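Local coordinates for cyclohexadienyl dehydratase (Synthetic construct, PDB 5JOS), which probably catalyses the decarboxylating dehydration of prephenate and arogenate in phenylalanine biosynthesis, on a fold shared with periplasmic solute-binding proteins, at residues A13-E18 with M212-D217; D104-F109 with S207-M212. All blocks are in the same frame, centred on the assembly; numbering follows the deposited sequence.

Interaction 1. Residues A13-E18 with M212-D217; sequences ASRLDE and MMPKGD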
# COMPACT_ATOMS: atom_id res chain seq x y z
N ALA A 13 -0.45 26.19 -20.69
CA ALA A 13 -0.99 26.01 -19.34
C ALA A 13 -1.27 24.50 -19.17
O ALA A 13 -1.78 23.82 -20.08
CB ALA A 13 -2.26 26.87 -19.12
N SER A 14 -0.85 23.97 -18.02
CA SER A 14 -0.97 22.57 -17.65
C SER A 14 -2.00 22.39 -16.55
O SER A 14 -2.48 23.35 -15.95
CB SER A 14 0.38 22.05 -17.16
OG SER A 14 0.82 22.80 -16.02
N ARG A 15 -2.32 21.15 -16.24
CA ARG A 15 -3.11 20.88 -15.07
C ARG A 15 -2.42 21.39 -13.81
O ARG A 15 -3.07 21.86 -12.88
CB ARG A 15 -3.34 19.37 -14.96
CG ARG A 15 -3.81 18.66 -16.28
CD ARG A 15 -4.45 17.27 -16.00
NE ARG A 15 -5.66 17.50 -15.18
CZ ARG A 15 -5.73 17.60 -13.85
NH1 ARG A 15 -4.68 17.38 -13.05
NH2 ARG A 15 -6.91 17.90 -13.31
N LEU A 16 -1.09 21.31 -13.77
CA LEU A 16 -0.38 21.84 -12.59
C LEU A 16 -0.65 23.35 -12.42
O LEU A 16 -0.91 23.85 -11.31
CB LEU A 16 1.11 21.50 -12.71
CG LEU A 16 1.95 21.84 -11.50
CD1 LEU A 16 1.53 21.09 -10.23
CD2 LEU A 16 3.38 21.50 -11.84
N ASP A 17 -0.73 24.08 -13.54
CA ASP A 17 -1.14 25.47 -13.45
C ASP A 17 -2.55 25.70 -13.02
O ASP A 17 -2.77 26.69 -12.27
CB ASP A 17 -0.98 26.19 -14.77
CG ASP A 17 0.44 26.35 -15.12
OD1 ASP A 17 1.19 26.91 -14.30
OD2 ASP A 17 0.82 25.86 -16.19
N GLU A 18 -3.51 24.87 -13.52
CA GLU A 18 -4.91 25.04 -13.22
C GLU A 18 -5.05 24.93 -11.72
O GLU A 18 -5.83 25.64 -11.08
CB GLU A 18 -5.78 23.93 -13.92
N MET A 212 -3.15 7.97 -8.69
CA MET A 212 -3.64 7.88 -10.03
C MET A 212 -4.01 9.22 -10.58
O MET A 212 -4.76 9.95 -9.94
CB MET A 212 -4.88 7.01 -10.00
CG MET A 212 -5.10 6.20 -11.24
SD MET A 212 -6.49 5.03 -11.26
CE MET A 212 -7.87 5.88 -10.58
N MET A 213 -3.48 9.53 -11.76
CA MET A 213 -3.62 10.83 -12.42
C MET A 213 -4.20 10.70 -13.85
O MET A 213 -4.00 9.65 -14.49
CB MET A 213 -2.22 11.53 -12.50
CG MET A 213 -1.87 12.19 -11.18
SD MET A 213 -0.14 12.69 -10.92
CE MET A 213 0.43 11.08 -10.57
N PRO A 214 -4.91 11.72 -14.35
CA PRO A 214 -5.38 11.59 -15.74
C PRO A 214 -4.20 11.57 -16.69
O PRO A 214 -3.19 12.18 -16.45
CB PRO A 214 -6.26 12.82 -15.96
CG PRO A 214 -5.81 13.79 -14.93
CD PRO A 214 -5.34 13.00 -13.75
N LYS A 215 -4.29 10.74 -17.70
CA LYS A 215 -3.26 10.65 -18.75
C LYS A 215 -2.90 11.95 -19.46
O LYS A 215 -3.73 12.85 -19.71
CB LYS A 215 -3.66 9.63 -19.81
CG LYS A 215 -3.26 8.18 -19.51
CD LYS A 215 -3.69 7.39 -20.75
CE LYS A 215 -2.74 6.29 -21.13
NZ LYS A 215 -2.69 5.35 -20.01
N GLY A 216 -1.64 12.03 -19.84
CA GLY A 216 -1.18 13.17 -20.68
C GLY A 216 -0.74 14.44 -19.98
O GLY A 216 -0.56 15.46 -20.62
N ASP A 217 -0.62 14.47 -18.65
CA ASP A 217 -0.01 15.68 -18.05
C ASP A 217 1.25 15.28 -17.40
O ASP A 217 1.26 14.92 -16.13
CB ASP A 217 -0.93 16.46 -17.09
CG ASP A 217 -0.46 17.95 -16.92
OD1 ASP A 217 0.38 18.30 -16.03
OD2 ASP A 217 -0.88 18.80 -17.75
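Asp-217 carries its CG on the far side of CB from its own nitrogen (chi1 -159°), which delivers the carboxylate to the first turn of helix 15-22, while the chain of Arg-15 folds at chi3 (63°) and brings its guanidinium back over Pro-214. The polar link is a single bond: Arg-15 N donates to Asp-217 OD2 over 3.1 Å, nearly straight at 165°, and reaches the oxygen from above the carboxylate plane. The arginine meets this carboxylate through its aliphatic part, Arg-15 CG lying 3.3 Å from Asp-217 OD2, whereas Arg-15 NE stays 5.6 Å from the same oxygen. At that separation no salt bridge forms, and the two planes stand almost perpendicular; the guanidinium is instead paired with Asp-84 through NH2. Pro-214 CG sits over one guanidinium face, near its rim, 3.7 Å from Arg-15 NE. Arg-15 NH1 is buried by the contact and has no modelled partner. The arrangement joins two helix starts in a solute-binding-protein fold, since Asp-217 is also the N-cap of helix 218-233 and accepts from Phe-220 N through OD1. An alanine at this position would remove both acceptors, and would probably leave the amide of Arg-15 without its mate and the start of helix 218-233 uncapped. Helix 15-22 has a capping box of its own, in which Ser-14 OG accepts from Asp-17 N (3.2 Å) and Asp-17 OD2 from Ser-14 N (3.1 Å). Ser-14 CB rests 3.5 Å from Asp-217 OD2, and the hydroxyl of Ser-14 also bonds Glu-219 of helix 218-233.

Interaction 2. Residues D104-F109 with S207-M212; sequences DPYMTF and SEKGYM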
# COMPACT_ATOMS: atom_id res chain seq x y z
N ASP A 104 5.04 6.91 -9.30
CA ASP A 104 5.88 5.86 -8.76
C ASP A 104 5.22 5.29 -7.48
O ASP A 104 4.41 5.97 -6.84
CB ASP A 104 7.26 6.39 -8.41
CG ASP A 104 8.02 6.86 -9.58
OD1 ASP A 104 7.83 6.33 -10.66
OD2 ASP A 104 8.84 7.74 -9.40
N PRO A 105 5.59 4.08 -7.11
CA PRO A 105 4.83 3.37 -6.08
C PRO A 105 5.20 3.90 -4.74
O PRO A 105 6.31 4.27 -4.53
CB PRO A 105 5.24 1.93 -6.29
CG PRO A 105 6.54 1.98 -7.04
CD PRO A 105 6.41 3.16 -7.94
N TYR A 106 4.26 4.04 -3.84
CA TYR A 106 4.63 4.40 -2.49
C TYR A 106 4.54 3.26 -1.47
O TYR A 106 4.90 3.43 -0.29
CB TYR A 106 3.77 5.58 -1.98
CG TYR A 106 2.32 5.31 -1.92
CD1 TYR A 106 1.53 5.53 -3.01
CD2 TYR A 106 1.70 4.89 -0.77
CE1 TYR A 106 0.18 5.25 -2.98
CE2 TYR A 106 0.35 4.64 -0.72
CZ TYR A 106 -0.41 4.88 -1.83
OH TYR A 106 -1.77 4.72 -1.84
N MET A 107 4.04 2.11 -1.93
CA MET A 107 4.05 0.90 -1.17
C MET A 107 4.09 -0.27 -2.10
O MET A 107 3.42 -0.29 -3.18
CB MET A 107 2.75 0.83 -0.33
CG MET A 107 2.85 -0.25 0.73
SD MET A 107 1.26 -0.25 1.56
CE MET A 107 1.37 1.38 2.34
N THR A 108 4.83 -1.29 -1.69
CA THR A 108 4.81 -2.61 -2.36
C THR A 108 4.19 -3.66 -1.46
O THR A 108 4.26 -3.54 -0.26
CB THR A 108 6.17 -3.04 -2.81
OG1 THR A 108 7.07 -3.04 -1.71
CG2 THR A 108 6.76 -1.99 -3.82
N PHE A 109 3.48 -4.60 -2.03
CA PHE A 109 2.86 -5.61 -1.25
C PHE A 109 2.65 -6.89 -2.01
O PHE A 109 2.85 -6.93 -3.20
CB PHE A 109 1.53 -5.05 -0.69
CG PHE A 109 0.42 -4.88 -1.69
CD1 PHE A 109 0.29 -3.70 -2.41
CD2 PHE A 109 -0.53 -5.81 -1.82
CE1 PHE A 109 -0.74 -3.54 -3.30
CE2 PHE A 109 -1.58 -5.67 -2.71
CZ PHE A 109 -1.69 -4.52 -3.44
N SER A 207 2.70 -6.61 -6.06
CA SER A 207 1.94 -5.50 -6.45
C SER A 207 2.43 -4.18 -5.83
O SER A 207 3.29 -4.13 -4.98
CB SER A 207 0.47 -5.68 -6.10
OG SER A 207 -0.02 -6.90 -6.58
N GLU A 208 1.80 -3.10 -6.25
CA GLU A 208 2.12 -1.80 -5.69
C GLU A 208 0.95 -0.85 -5.68
O GLU A 208 -0.08 -1.04 -6.38
CB GLU A 208 3.33 -1.22 -6.46
CG GLU A 208 3.07 -0.94 -7.88
CD GLU A 208 4.33 -0.59 -8.73
OE1 GLU A 208 5.39 -1.20 -8.57
OE2 GLU A 208 4.26 0.35 -9.54
N LYS A 209 1.07 0.16 -4.85
CA LYS A 209 0.08 1.19 -4.74
C LYS A 209 0.70 2.46 -5.30
O LYS A 209 1.88 2.76 -5.06
CB LYS A 209 -0.24 1.55 -3.27
CG LYS A 209 -0.68 0.45 -2.29
CD LYS A 209 -1.97 -0.06 -2.69
CE LYS A 209 -2.59 -0.91 -1.58
NZ LYS A 209 -3.90 -1.32 -2.19
N GLY A 210 -0.14 3.27 -5.92
CA GLY A 210 0.33 4.49 -6.55
C GLY A 210 -0.80 5.48 -6.51
O GLY A 210 -1.98 5.15 -6.20
N TYR A 211 -0.46 6.74 -6.78
CA TYR A 211 -1.48 7.80 -6.95
C TYR A 211 -1.86 7.92 -8.43
O TYR A 211 -1.05 7.97 -9.29
CB TYR A 211 -1.04 9.12 -6.31
CG TYR A 211 -0.68 8.91 -4.85
CD1 TYR A 211 -1.56 8.39 -3.98
CD2 TYR A 211 0.58 9.19 -4.39
CE1 TYR A 211 -1.21 8.17 -2.65
CE2 TYR A 211 0.92 9.02 -3.05
CZ TYR A 211 0.03 8.46 -2.21
OH TYR A 211 0.39 8.18 -0.91
N MET A 212 -3.15 7.97 -8.69
CA MET A 212 -3.64 7.88 -10.03
C MET A 212 -4.01 9.22 -10.58
O MET A 212 -4.76 9.95 -9.94
CB MET A 212 -4.88 7.01 -10.00
CG MET A 212 -5.10 6.20 -11.24
SD MET A 212 -6.49 5.03 -11.26
CE MET A 212 -7.87 5.88 -10.58
O HOH W 1 -3.57 5.67 -3.94
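Phe-109 and Ser-207 bond to each other through both N and O, as a hydrogen-bonded antiparallel pair: Phe-109 N donates to Ser-207 O at 3.0 Å and Ser-207 N to Phe-109 O at 2.9 Å. The first donor stands above the carbonyl plane of Ser-207, the second approaches nearly end-on. Farther along, Lys-209 N gives its hydrogen to Met-107 O (2.9 Å), and Lys-209 O receives Tyr-106 N (3.0 Å) together with a close CA-H from Pro-105. The phenolic oxygen of Tyr-106 is tied to Gly-210 O by a water, 2.9 Å from Tyr-106 OH, that donates to the carbonyl. The ring below that oxygen is fixed from both faces. Lys-209 CB packs on one in a CH-pi contact near the rim, and Tyr-211 lies against the other in an offset stack, centroids 4.2 Å apart and planes within 10° of parallel, with Tyr-211 OH above the centre of the Tyr-106 ring. That hydroxyl is bonded to Asp-49 and Tyr-237. The lysine chain, bent at chi2 (-67°), then runs past the Phe-109 ring, Lys-209 CE coming within 3.6 Å of Phe-109 CE1, and its buried NZ bonds to Gly-89 O, Tyr-33 OH and Thr-91 OG1. Ser-207 CB covers a face of the Phe-109 ring in a CH-pi contact. On the other face of the sheet Pro-105 CB meets the Glu-208 carboxylate at CD, 3.6 Å away. Such paired antiparallel strands, each leading to or from the second lobe, are the hinge of periplasmic binding proteins, here placed near the middle of the molecule.

In the fold
Both contacts draw on strand 205-213 and meet in the sequence at Met-212, yet their centres lie about 20 Å apart. Interaction 2, near the centre of the chain, pairs the early part of this strand with strand 107-109, an outer strand of a three-stranded antiparallel sheet; interaction 1 lies at the surface, its centre about 24 Å from that of the chain, just before helix 218-233. In sequence, 13-18 comes first and 104-109 next, followed by the overlapping 207-212 and 212-217, so interaction 1 encloses interaction 2. The strand thus leads from the hinge toward the loop, 214-217, that meets the N-terminal helix 15-22, consistent with a first lobe assembled from both ends of the chain.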